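Local coordinates for protein fructose-2,6-bisphosphatase TIGAR B (Danio rerio, PDB 3E9D) that probably hydrolyses fructose-2,6-bisphosphate, and also fructose-1,6-bisphosphate, through a phosphohistidine intermediate, thereby lowering glycolytic flux, at residues Leu49-Ser57 / Leu139-His147. Sequence-based numbering, arbitrary orientation.
Sequences LHFTNVFVS and LFQRMFEEH
Asn53 OD1 accepts two hydrogen bonds, one from each segment. His147 NE2 donates from 2.8 Å to Asn53 OD1, in the carbonyl plane and on a lone pair, with the imidazole turned 79° to the amide. Thr52 OG1, itself tied to His177 N of the neighbouring strand 177-182, gives the second at 2.7 Å to Asn53 OD1, tilted out of that plane. The other end of the amide is used as well: Asn53 ND2 donates to Glu146 OE1 at 3.0 Å, meeting it from above the carboxylate plane. These bonds fix which way round the amide lies, oxygen to the histidine and nitrogen to the glutamate. A water donating to both Thr52 O and Glu146 OE2 adds an indirect link, while the CG of Glu146 lies over the centre of one His147 face.

Beside this polar cluster, strand 53-56 of the central sheet runs nearly antiparallel to the 139-146 part of helix 125-146, and the contact turns apolar. Met143, bent at chi2 (-54°) and chi3 (98°), brings CE to within 3.2 Å of Phe55 CZ, in the plane of the ring at its edge. Arg142 meets the same edge with its aliphatic CD, 3.4 Å from Phe55 CE1, and Leu139 CD1 approaches Phe55 CE2 obliquely. Replacing Asn53 by an alanine is likely to deprive His147 NE2, Thr52 OG1 and Glu146 OE1 of this amide partner and to open a gap beside Met143. Directional bonds to one amide thus set the polar end, while the Phe55 edge adds apolar packing without such directionality.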
loop_
_atom_site.group_PDB
_atom_site.type_symbol
_atom_site.label_atom_id
_atom_site.label_comp_id
_atom_site.label_asym_id
_atom_site.label_seq_id
_atom_site.Cartn_x
_atom_site.Cartn_y
_atom_site.Cartn_z
ATOM N N LEU A 49 -14.931 -2.006 8.751
ATOM C CA LEU A 49 -13.691 -2.659 9.210
ATOM C C LEU A 49 -13.100 -1.900 10.373
ATOM O O LEU A 49 -13.075 -0.674 10.367
ATOM C CB LEU A 49 -12.654 -2.749 8.081
ATOM C CG LEU A 49 -13.101 -3.620 6.906
ATOM C CD1 LEU A 49 -12.272 -3.352 5.633
ATOM C CD2 LEU A 49 -13.081 -5.102 7.294
ATOM N N HIS A 50 -12.616 -2.629 11.374
ATOM C CA HIS A 50 -11.831 -2.005 12.434
ATOM C C HIS A 50 -10.349 -2.043 12.069
ATOM O O HIS A 50 -9.716 -3.106 12.043
ATOM C CB HIS A 50 -12.090 -2.688 13.780
ATOM C CG HIS A 50 -11.350 -2.078 14.931
ATOM N ND1 HIS A 50 -10.972 -2.809 16.038
ATOM C CD2 HIS A 50 -10.910 -0.814 15.146
ATOM C CE1 HIS A 50 -10.334 -2.022 16.888
ATOM N NE2 HIS A 50 -10.284 -0.806 16.372
ATOM N N PHE A 51 -9.803 -0.877 11.755
ATOM C CA PHE A 51 -8.366 -0.747 11.592
ATOM C C PHE A 51 -7.751 -0.442 12.947
ATOM O O PHE A 51 -7.981 0.617 13.501
ATOM C CB PHE A 51 -8.042 0.333 10.558
ATOM C CG PHE A 51 -8.622 0.053 9.198
ATOM C CD1 PHE A 51 -8.156 -1.026 8.437
ATOM C CD2 PHE A 51 -9.645 0.853 8.679
ATOM C CE1 PHE A 51 -8.682 -1.295 7.170
ATOM C CE2 PHE A 51 -10.192 0.598 7.404
ATOM C CZ PHE A 51 -9.709 -0.476 6.647
ATOM N N THR A 52 -7.006 -1.408 13.490
ATOM C CA THR A 52 -6.307 -1.250 14.773
ATOM C C THR A 52 -5.100 -0.351 14.625
ATOM O O THR A 52 -4.609 0.219 15.595
ATOM C CB THR A 52 -5.831 -2.622 15.315
ATOM O OG1 THR A 52 -5.068 -3.296 14.298
ATOM C CG2 THR A 52 -7.033 -3.510 15.703
ATOM N N ASN A 53 -4.601 -0.215 13.408
ATOM C CA ASN A 53 -3.396 0.564 13.181
ATOM C C ASN A 53 -3.492 1.239 11.838
ATOM O O ASN A 53 -4.007 0.644 10.893
ATOM C CB ASN A 53 -2.175 -0.360 13.168
ATOM C CG ASN A 53 -2.009 -1.128 14.466
ATOM O OD1 ASN A 53 -2.592 -2.203 14.648
ATOM N ND2 ASN A 53 -1.236 -0.567 15.384
ATOM N N VAL A 54 -3.002 2.475 11.744
ATOM C CA VAL A 54 -3.053 3.210 10.482
ATOM C C VAL A 54 -1.704 3.915 10.206
ATOM O O VAL A 54 -1.183 4.646 11.061
ATOM C CB VAL A 54 -4.184 4.258 10.458
ATOM C CG1 VAL A 54 -4.158 5.040 9.129
ATOM C CG2 VAL A 54 -5.555 3.623 10.672
ATOM N N PHE A 55 -1.181 3.715 9.000
ATOM C CA PHE A 55 0.113 4.254 8.583
ATOM C C PHE A 55 -0.074 4.992 7.268
ATOM O O PHE A 55 -0.715 4.478 6.335
ATOM C CB PHE A 55 1.144 3.130 8.431
ATOM C CG PHE A 55 1.244 2.255 9.650
ATOM C CD1 PHE A 55 1.963 2.679 10.752
ATOM C CD2 PHE A 55 0.551 1.048 9.719
ATOM C CE1 PHE A 55 2.020 1.902 11.913
ATOM C CE2 PHE A 55 0.603 0.253 10.880
ATOM C CZ PHE A 55 1.340 0.685 11.974
ATOM N N VAL A 56 0.472 6.197 7.188
ATOM C CA VAL A 56 0.297 7.020 5.996
ATOM C C VAL A 56 1.614 7.671 5.661
ATOM O O VAL A 56 2.399 7.992 6.564
ATOM C CB VAL A 56 -0.738 8.157 6.250
ATOM C CG1 VAL A 56 -1.193 8.759 4.931
ATOM C CG2 VAL A 56 -1.950 7.621 7.026
ATOM N N SER A 57 1.849 7.929 4.379
ATOM C CA SER A 57 3.008 8.741 4.026
ATOM C C SER A 57 2.852 10.177 4.576
ATOM O O SER A 57 1.753 10.594 4.974
ATOM C CB SER A 57 3.256 8.729 2.521
ATOM O OG SER A 57 2.670 9.825 1.866
ATOM N N LEU A 139 6.943 -2.047 10.758
ATOM C CA LEU A 139 5.570 -2.523 10.865
ATOM C C LEU A 139 5.456 -3.786 11.730
ATOM O O LEU A 139 4.644 -3.829 12.652
ATOM C CB LEU A 139 4.983 -2.806 9.474
ATOM C CG LEU A 139 3.587 -3.444 9.441
ATOM C CD1 LEU A 139 2.562 -2.426 9.966
ATOM C CD2 LEU A 139 3.229 -3.929 8.025
ATOM N N PHE A 140 6.251 -4.803 11.414
ATOM C CA PHE A 140 6.215 -6.053 12.174
ATOM C C PHE A 140 6.490 -5.799 13.664
ATOM O O PHE A 140 5.798 -6.344 14.537
ATOM C CB PHE A 140 7.234 -7.092 11.659
ATOM C CG PHE A 140 6.978 -7.595 10.248
ATOM C CD1 PHE A 140 5.790 -7.319 9.574
ATOM C CD2 PHE A 140 7.943 -8.373 9.608
ATOM C CE1 PHE A 140 5.575 -7.797 8.277
ATOM C CE2 PHE A 140 7.734 -8.863 8.306
ATOM C CZ PHE A 140 6.554 -8.563 7.641
ATOM N N GLN A 141 7.522 -5.006 13.943
ATOM C CA GLN A 141 7.930 -4.751 15.321
ATOM C C GLN A 141 6.812 -4.030 16.086
ATOM O O GLN A 141 6.469 -4.418 17.208
ATOM C CB GLN A 141 9.248 -3.966 15.371
ATOM C CG GLN A 141 9.720 -3.596 16.793
ATOM C CD GLN A 141 10.006 -4.822 17.675
ATOM O OE1 GLN A 141 10.534 -5.839 17.208
ATOM N NE2 GLN A 141 9.662 -4.721 18.963
ATOM N N ARG A 142 6.226 -3.016 15.455
ATOM C CA ARG A 142 5.118 -2.276 16.062
ATOM C C ARG A 142 3.859 -3.129 16.267
ATOM O O ARG A 142 3.215 -3.019 17.298
ATOM C CB ARG A 142 4.777 -1.016 15.245
ATOM C CG ARG A 142 3.707 -0.118 15.924
ATOM C CD ARG A 142 3.242 1.005 15.008
ATOM N NE ARG A 142 4.328 1.952 14.743
ATOM C CZ ARG A 142 4.578 3.038 15.477
ATOM N NH1 ARG A 142 3.818 3.334 16.526
ATOM N NH2 ARG A 142 5.593 3.829 15.160
ATOM N N MET A 143 3.499 -3.956 15.283
ATOM C CA MET A 143 2.317 -4.826 15.406
ATOM C C MET A 143 2.539 -5.850 16.524
ATOM O O MET A 143 1.638 -6.124 17.327
ATOM C CB MET A 143 1.980 -5.556 14.088
ATOM C CG MET A 143 1.540 -4.652 12.896
ATOM S SD MET A 143 0.135 -3.532 13.258
ATOM C CE MET A 143 1.053 -2.056 13.605
ATOM N N PHE A 144 3.745 -6.404 16.571
ATOM C CA PHE A 144 4.070 -7.406 17.570
ATOM C C PHE A 144 4.034 -6.815 18.980
ATOM O O PHE A 144 3.468 -7.420 19.867
ATOM C CB PHE A 144 5.431 -8.032 17.285
ATOM C CG PHE A 144 5.654 -9.333 17.989
ATOM C CD1 PHE A 144 5.183 -10.514 17.442
ATOM C CD2 PHE A 144 6.335 -9.373 19.193
ATOM C CE1 PHE A 144 5.395 -11.723 18.090
ATOM C CE2 PHE A 144 6.547 -10.567 19.856
ATOM C CZ PHE A 144 6.082 -11.745 19.305
ATOM N N GLU A 145 4.634 -5.641 19.168
ATOM C CA GLU A 145 4.658 -4.971 20.477
ATOM C C GLU A 145 3.265 -4.613 20.974
ATOM O O GLU A 145 2.998 -4.664 22.164
ATOM C CB GLU A 145 5.411 -3.653 20.395
ATOM C CG GLU A 145 6.897 -3.753 20.391
ATOM C CD GLU A 145 7.534 -2.467 19.890
ATOM O OE1 GLU A 145 6.786 -1.528 19.522
ATOM O OE2 GLU A 145 8.780 -2.402 19.836
ATOM N N GLU A 146 2.394 -4.199 20.062
ATOM C CA GLU A 146 1.066 -3.782 20.456
ATOM C C GLU A 146 0.031 -4.900 20.590
ATOM O O GLU A 146 -0.957 -4.749 21.307
ATOM C CB GLU A 146 0.541 -2.739 19.483
ATOM C CG GLU A 146 -0.917 -2.436 19.715
ATOM C CD GLU A 146 -1.395 -1.196 18.982
ATOM O OE1 GLU A 146 -0.566 -0.535 18.286
ATOM O OE2 GLU A 146 -2.605 -0.895 19.122
ATOM N N HIS A 147 0.215 -6.010 19.890
ATOM C CA HIS A 147 -0.867 -6.998 19.844
ATOM C C HIS A 147 -0.560 -8.338 20.529
ATOM O O HIS A 147 -0.908 -9.397 20.035
ATOM C CB HIS A 147 -1.371 -7.165 18.410
ATOM C CG HIS A 147 -1.901 -5.901 17.821
ATOM N ND1 HIS A 147 -3.127 -5.378 18.171
ATOM C CD2 HIS A 147 -1.361 -5.033 16.931
ATOM C CE1 HIS A 147 -3.325 -4.252 17.511
ATOM N NE2 HIS A 147 -2.272 -4.022 16.750
HETATM O O HOH W 1 -5.126 -0.593 18.187
#